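Local coordinates for UPF0249 protein EF_3048 (Enterococcus faecalis, PDB 2I5I), which probably catalyses the deacetylation of acetylated carbohydrates, a step in oligosaccharide breakdown, as a magnesium-dependent homodimer of the YdjC family, at residues Glu79-Pro82 and Ser83-Asp86. Residues are numbered along the deposited sequence; the frame is centred on the assembly and turned at random.
Sequences EMVP and SLVD
Val-81 and Leu-84, three residues apart on one continuous chain, are joined through both backbone and side chain. The backbone link is a hydrogen bond from Leu-84 N to Val-81 O, 2.9 Å long and fairly straight at the hydrogen (161°). Ser-83 N comes nearly as close to Val-81 O, at 3.0 Å, but its angle is too poor for a bond.

The apolar link is between the same two residues. Leu-84 has CG beside its backbone N (chi1 -58°), and an extended chi2 (-163°) completes the placement of CD1, 3.8 Å from Val-81 CB and 4.1 Å from CG1 of the same valine. Both side chains are buried, and helix 103-117 forms part of the cover: Val-81 touches Glu-105, while Leu-84 rests on Val-106 and Glu-109.

A van der Waals contact of another kind sets the methyl CG2 of Val-85 3.7 Å from the carbonyl oxygen Pro-82 O.

Among the turn's residues, Ser-83 has a polar side chain; its OG is hydrogen-bonded to Asn-102 N, just ahead of helix 103-117, and its backbone N to Glu-105 OE1 within that helix.

Pro-82 and Ser-83, the two central residues, both have helical-type backbone angles close to the type I values; together with the Val-81 to Leu-84 bond they define a type I beta-turn with proline at its second position. It lies in the long connection between strand 60-65 and helix 94-97, away from the predicted magnesium ligand His-130, and packs that connection against helix 103-117.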
ATOM      1  N   GLU A  79     -29.112  26.179 -12.838  1.00 31.51           N
ATOM      2  CA  GLU A  79     -29.280  27.591 -13.159  1.00 34.11           C
ATOM      3  C   GLU A  79     -28.191  28.086 -14.096  1.00 32.30           C
ATOM      4  O   GLU A  79     -28.359  29.016 -14.888  1.00 33.08           O
ATOM      5  CB  GLU A  79     -29.275  28.402 -11.857  1.00 35.58           C
ATOM      6  CG  GLU A  79     -30.461  28.172 -10.944  1.00 45.45           C
ATOM      7  CD  GLU A  79     -30.379  26.904 -10.123  1.00 50.90           C
ATOM      8  OE1 GLU A  79     -29.263  26.358  -9.991  1.00 37.67           O
ATOM      9  OE2 GLU A  79     -31.435  26.454  -9.619  1.00 60.70           O
HETATM   10  N   MSE A  80     -27.021  27.454 -14.018  1.00 25.31           N
HETATM   11  CA  MSE A  80     -25.905  27.885 -14.846  1.00 24.20           C
HETATM   12  C   MSE A  80     -25.909  27.178 -16.193  1.00 27.07           C
HETATM   13  O   MSE A  80     -25.324  27.741 -17.125  1.00 30.83           O
HETATM   14  CB  MSE A  80     -24.548  27.667 -14.156  1.00 28.45           C
HETATM   15  CG  MSE A  80     -24.319  28.386 -12.844  1.00 34.29           C
HETATM   16 SE   MSE A  80     -22.670  28.167 -12.098  0.75 45.26          SE
HETATM   17  CE  MSE A  80     -21.634  28.006 -13.550  1.00 22.22           C
ATOM     18  N   VAL A  81     -26.512  26.000 -16.309  1.00 26.84           N
ATOM     19  CA  VAL A  81     -26.524  25.224 -17.552  1.00 22.73           C
ATOM     20  C   VAL A  81     -27.902  24.743 -17.956  1.00 20.94           C
ATOM     21  O   VAL A  81     -28.177  23.592 -18.268  1.00 25.35           O
ATOM     22  CB  VAL A  81     -25.563  24.018 -17.419  1.00 26.22           C
ATOM     23  CG1 VAL A  81     -24.118  24.497 -17.503  1.00 30.86           C
ATOM     24  CG2 VAL A  81     -25.813  23.283 -16.108  1.00 21.83           C
ATOM     25  N   PRO A  82     -28.850  25.679 -18.017  1.00 28.41           N
ATOM     26  CA  PRO A  82     -30.256  25.299 -18.078  1.00 26.08           C
ATOM     27  C   PRO A  82     -30.621  24.580 -19.367  1.00 29.58           C
ATOM     28  O   PRO A  82     -31.599  23.838 -19.411  1.00 27.89           O
ATOM     29  CB  PRO A  82     -30.976  26.652 -18.002  1.00 29.94           C
ATOM     30  CG  PRO A  82     -29.991  27.682 -18.428  1.00 33.64           C
ATOM     31  CD  PRO A  82     -28.639  27.140 -18.073  1.00 32.20           C
ATOM     32  N   SER A  83     -29.834  24.811 -20.423  1.00 27.84           N
ATOM     33  CA  SER A  83     -30.123  24.187 -21.707  1.00 26.39           C
ATOM     34  C   SER A  83     -29.760  22.711 -21.730  1.00 28.25           C
ATOM     35  O   SER A  83     -30.060  21.961 -22.650  1.00 23.89           O
ATOM     36  CB  SER A  83     -29.314  24.899 -22.806  1.00 24.75           C
ATOM     37  OG  SER A  83     -27.954  24.455 -22.765  1.00 28.53           O
ATOM     38  N   LEU A  84     -29.043  22.281 -20.685  1.00 21.95           N
ATOM     39  CA  LEU A  84     -28.498  20.934 -20.696  1.00 19.57           C
ATOM     40  C   LEU A  84     -29.424  19.943 -19.991  1.00 21.41           C
ATOM     41  O   LEU A  84     -29.169  18.736 -20.120  1.00 22.12           O
ATOM     42  CB  LEU A  84     -27.134  20.919 -20.019  1.00 19.00           C
ATOM     43  CG  LEU A  84     -26.037  21.821 -20.573  1.00 24.77           C
ATOM     44  CD1 LEU A  84     -24.677  21.362 -20.043  1.00 29.04           C
ATOM     45  CD2 LEU A  84     -26.016  21.851 -22.097  1.00 22.52           C
ATOM     46  N   VAL A  85     -30.435  20.441 -19.290  1.00 23.28           N
ATOM     47  CA  VAL A  85     -31.215  19.537 -18.442  1.00 23.91           C
ATOM     48  C   VAL A  85     -32.708  19.463 -18.672  1.00 26.87           C
ATOM     49  O   VAL A  85     -33.349  20.399 -19.135  1.00 25.96           O
ATOM     50  CB  VAL A  85     -31.015  19.967 -16.973  1.00 19.41           C
ATOM     51  CG1 VAL A  85     -29.513  20.025 -16.688  1.00 34.00           C
ATOM     52  CG2 VAL A  85     -31.691  21.288 -16.680  1.00 21.84           C
ATOM     53  N   ASP A  86     -33.279  18.316 -18.304  1.00 25.20           N
ATOM     54  CA  ASP A  86     -34.740  18.187 -18.359  1.00 26.67           C
ATOM     55  C   ASP A  86     -35.374  18.932 -17.199  1.00 26.22           C
ATOM     56  O   ASP A  86     -34.734  19.622 -16.405  1.00 23.93           O
ATOM     57  CB  ASP A  86     -35.131  16.713 -18.402  1.00 30.11           C
ATOM     58  CG  ASP A  86     -34.855  15.922 -17.134  1.00 25.38           C
ATOM     59  OD1 ASP A  86     -34.632  16.498 -16.067  1.00 21.58           O
ATOM     60  OD2 ASP A  86     -34.888  14.666 -17.225  1.00 31.04           O
TER